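Local coordinates for protein spermidine N(1)-acetyltransferase (Vibrio cholerae serotype O1, PDB 7KWJ) that acetylates spermidine and spermine with acetyl-CoA, protecting the cell against polyamine toxicity, and assembles as a homododecamer, at residues H19-E24 / Q86-P91. The protein carries 10 engineered substitutions. Sequence-based numbering, arbitrary orientation.
Sequences HNLNKE and QIIIAP. Engineered in segment 19-24: Lys23 (natural residue Asn), Glu24 (natural residue Asn).
Leu21, a bump matched by Ile88 across the contact, reaches from the last turn of helix 15-22 to the C-terminal end of strand 82-89, joining the first helix of the GNAT fold to the central strand whose Ile87, Ile88 and Ile89 bind acetyl-CoA. Its isobutyl fork rests on one side of the chain end, where the strand gives way to Ala90. With CG anti to the backbone N (chi1 170°), the side chain extends off the helix and its two methyls part: CD2 packs on Ile88 CD1 at 3.9 Å, while CD1 settles over the backbone of Ala90, with Pro91 CD at the margin of the same hollow. Ala90 CB is 3.9 Å from Leu21 CD1, and the CA atoms of Leu21 and Ala90 are 6.2 Å apart, so the helix end lies close to the strand end here.

Ile88 is the answering bump. Its CD1 fits between Leu21 CD2 and the amide oxygen of Asn22, with OD1 3.6 Å from CD1, a van der Waals touch. Both Ile88 and Ile89 also touch strand 67-77, at Leu70 and Ile68, but they meet different helices: Ile88 packs on helix 15-22, Ile89 on Ala99 and Leu102 of helix 98-113, so the strand is covered by different helices on its two faces.

Past the helix end, the engineered Glu24 reaches across to the strand end with an extended chain (chi2 -168°). Its carboxylate lies near the Ile89 carbonyl, which accepts a hydrogen bond from Gln94 NE2, though its exact placement is uncertain at this resolution; Glu24 OE2 comes to 3.7 Å from Pro91 CD.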
loop_
_atom_site.group_PDB
_atom_site.type_symbol
_atom_site.label_atom_id
_atom_site.label_comp_id
_atom_site.label_asym_id
_atom_site.label_seq_id
_atom_site.Cartn_x
_atom_site.Cartn_y
_atom_site.Cartn_z
ATOM N N HIS B 19 -7.763 30.803 -3.108
ATOM C CA HIS B 19 -8.673 30.448 -4.191
ATOM C C HIS B 19 -9.534 31.640 -4.592
ATOM O O HIS B 19 -9.654 31.966 -5.779
ATOM C CB HIS B 19 -9.548 29.266 -3.774
ATOM C CG HIS B 19 -10.286 28.633 -4.912
ATOM N ND1 HIS B 19 -11.517 28.031 -4.761
ATOM C CD2 HIS B 19 -9.964 28.504 -6.221
ATOM C CE1 HIS B 19 -11.921 27.562 -5.926
ATOM N NE2 HIS B 19 -10.998 27.835 -6.829
ATOM N N ASN B 20 -10.147 32.305 -3.609
ATOM C CA ASN B 20 -10.930 33.498 -3.910
ATOM C C ASN B 20 -10.053 34.609 -4.470
ATOM O O ASN B 20 -10.503 35.388 -5.318
ATOM C CB ASN B 20 -11.657 33.982 -2.654
ATOM C CG ASN B 20 -12.654 32.967 -2.129
ATOM O OD1 ASN B 20 -13.213 32.176 -2.890
ATOM N ND2 ASN B 20 -12.882 32.985 -0.820
ATOM N N LEU B 21 -8.802 34.695 -4.013
ATOM C CA LEU B 21 -7.908 35.744 -4.492
ATOM C C LEU B 21 -7.562 35.551 -5.963
ATOM O O LEU B 21 -7.547 36.519 -6.732
ATOM C CB LEU B 21 -6.638 35.773 -3.639
ATOM C CG LEU B 21 -5.491 36.660 -4.133
ATOM C CD1 LEU B 21 -5.958 38.090 -4.348
ATOM C CD2 LEU B 21 -4.332 36.621 -3.150
ATOM N N ASN B 22 -7.289 34.311 -6.376
ATOM C CA ASN B 22 -6.868 34.062 -7.750
ATOM C C ASN B 22 -7.927 34.466 -8.768
ATOM O O ASN B 22 -7.612 34.576 -9.958
ATOM C CB ASN B 22 -6.514 32.584 -7.929
ATOM C CG ASN B 22 -5.157 32.238 -7.350
ATOM O OD1 ASN B 22 -4.217 33.029 -7.427
ATOM N ND2 ASN B 22 -5.048 31.053 -6.764
ATOM N N LYS B 23 -9.167 34.691 -8.335
ATOM C CA LYS B 23 -10.240 35.112 -9.233
ATOM C C LYS B 23 -10.171 36.630 -9.418
ATOM O O LYS B 23 -10.970 37.402 -8.883
ATOM C CB LYS B 23 -11.589 34.672 -8.684
ATOM C CG LYS B 23 -11.637 33.208 -8.280
ATOM C CD LYS B 23 -12.999 32.822 -7.732
ATOM C CE LYS B 23 -12.997 31.403 -7.192
ATOM N NZ LYS B 23 -14.318 31.020 -6.628
ATOM N N GLU B 24 -9.180 37.052 -10.200
ATOM C CA GLU B 24 -8.923 38.460 -10.465
ATOM C C GLU B 24 -9.360 38.831 -11.875
ATOM O O GLU B 24 -9.333 38.006 -12.793
ATOM C CB GLU B 24 -7.439 38.795 -10.294
ATOM C CG GLU B 24 -6.971 38.839 -8.852
ATOM C CD GLU B 24 -5.587 39.442 -8.709
ATOM O OE1 GLU B 24 -4.803 39.371 -9.679
ATOM O OE2 GLU B 24 -5.285 39.993 -7.629
ATOM N N GLN B 86 7.136 35.275 -8.296
ATOM C CA GLN B 86 5.759 35.618 -8.616
ATOM C C GLN B 86 5.140 36.328 -7.422
ATOM O O GLN B 86 5.490 36.056 -6.272
ATOM C CB GLN B 86 4.927 34.379 -8.969
ATOM C CG GLN B 86 5.469 33.574 -10.137
ATOM C CD GLN B 86 4.559 32.420 -10.525
ATOM O OE1 GLN B 86 4.347 32.155 -11.707
ATOM N NE2 GLN B 86 4.023 31.724 -9.526
ATOM N N ILE B 87 4.213 37.238 -7.704
ATOM C CA ILE B 87 3.558 38.015 -6.658
ATOM C C ILE B 87 2.150 38.362 -7.120
ATOM O O ILE B 87 1.919 38.655 -8.296
ATOM C CB ILE B 87 4.366 39.284 -6.311
ATOM C CG1 ILE B 87 3.627 40.114 -5.259
ATOM C CG2 ILE B 87 4.630 40.111 -7.565
ATOM C CD1 ILE B 87 4.458 41.235 -4.670
ATOM N N ILE B 88 1.209 38.325 -6.180
ATOM C CA ILE B 88 -0.176 38.708 -6.424
ATOM C C ILE B 88 -0.683 39.440 -5.191
ATOM O O ILE B 88 -0.466 38.988 -4.062
ATOM C CB ILE B 88 -1.071 37.492 -6.736
ATOM C CG1 ILE B 88 -0.986 36.460 -5.609
ATOM C CG2 ILE B 88 -0.667 36.867 -8.064
ATOM C CD1 ILE B 88 -1.845 35.234 -5.831
ATOM N N ILE B 89 -1.348 40.573 -5.405
ATOM C CA ILE B 89 -1.901 41.385 -4.329
ATOM C C ILE B 89 -3.394 41.550 -4.568
ATOM O O ILE B 89 -3.825 41.817 -5.695
ATOM C CB ILE B 89 -1.205 42.759 -4.236
ATOM C CG1 ILE B 89 0.228 42.583 -3.729
ATOM C CG2 ILE B 89 -2.000 43.696 -3.333
ATOM C CD1 ILE B 89 1.068 43.841 -3.794
ATOM N N ALA B 90 -4.175 41.392 -3.505
ATOM C CA ALA B 90 -5.622 41.482 -3.630
ATOM C C ALA B 90 -6.009 42.823 -4.251
ATOM O O ALA B 90 -5.393 43.849 -3.944
ATOM C CB ALA B 90 -6.288 41.327 -2.263
ATOM N N PRO B 91 -7.024 42.855 -5.122
ATOM C CA PRO B 91 -7.421 44.137 -5.730
ATOM C C PRO B 91 -7.743 45.219 -4.714
ATOM O O PRO B 91 -7.789 46.399 -5.083
ATOM C CB PRO B 91 -8.658 43.765 -6.560
ATOM C CG PRO B 91 -8.527 42.303 -6.813
ATOM C CD PRO B 91 -7.854 41.736 -5.602
#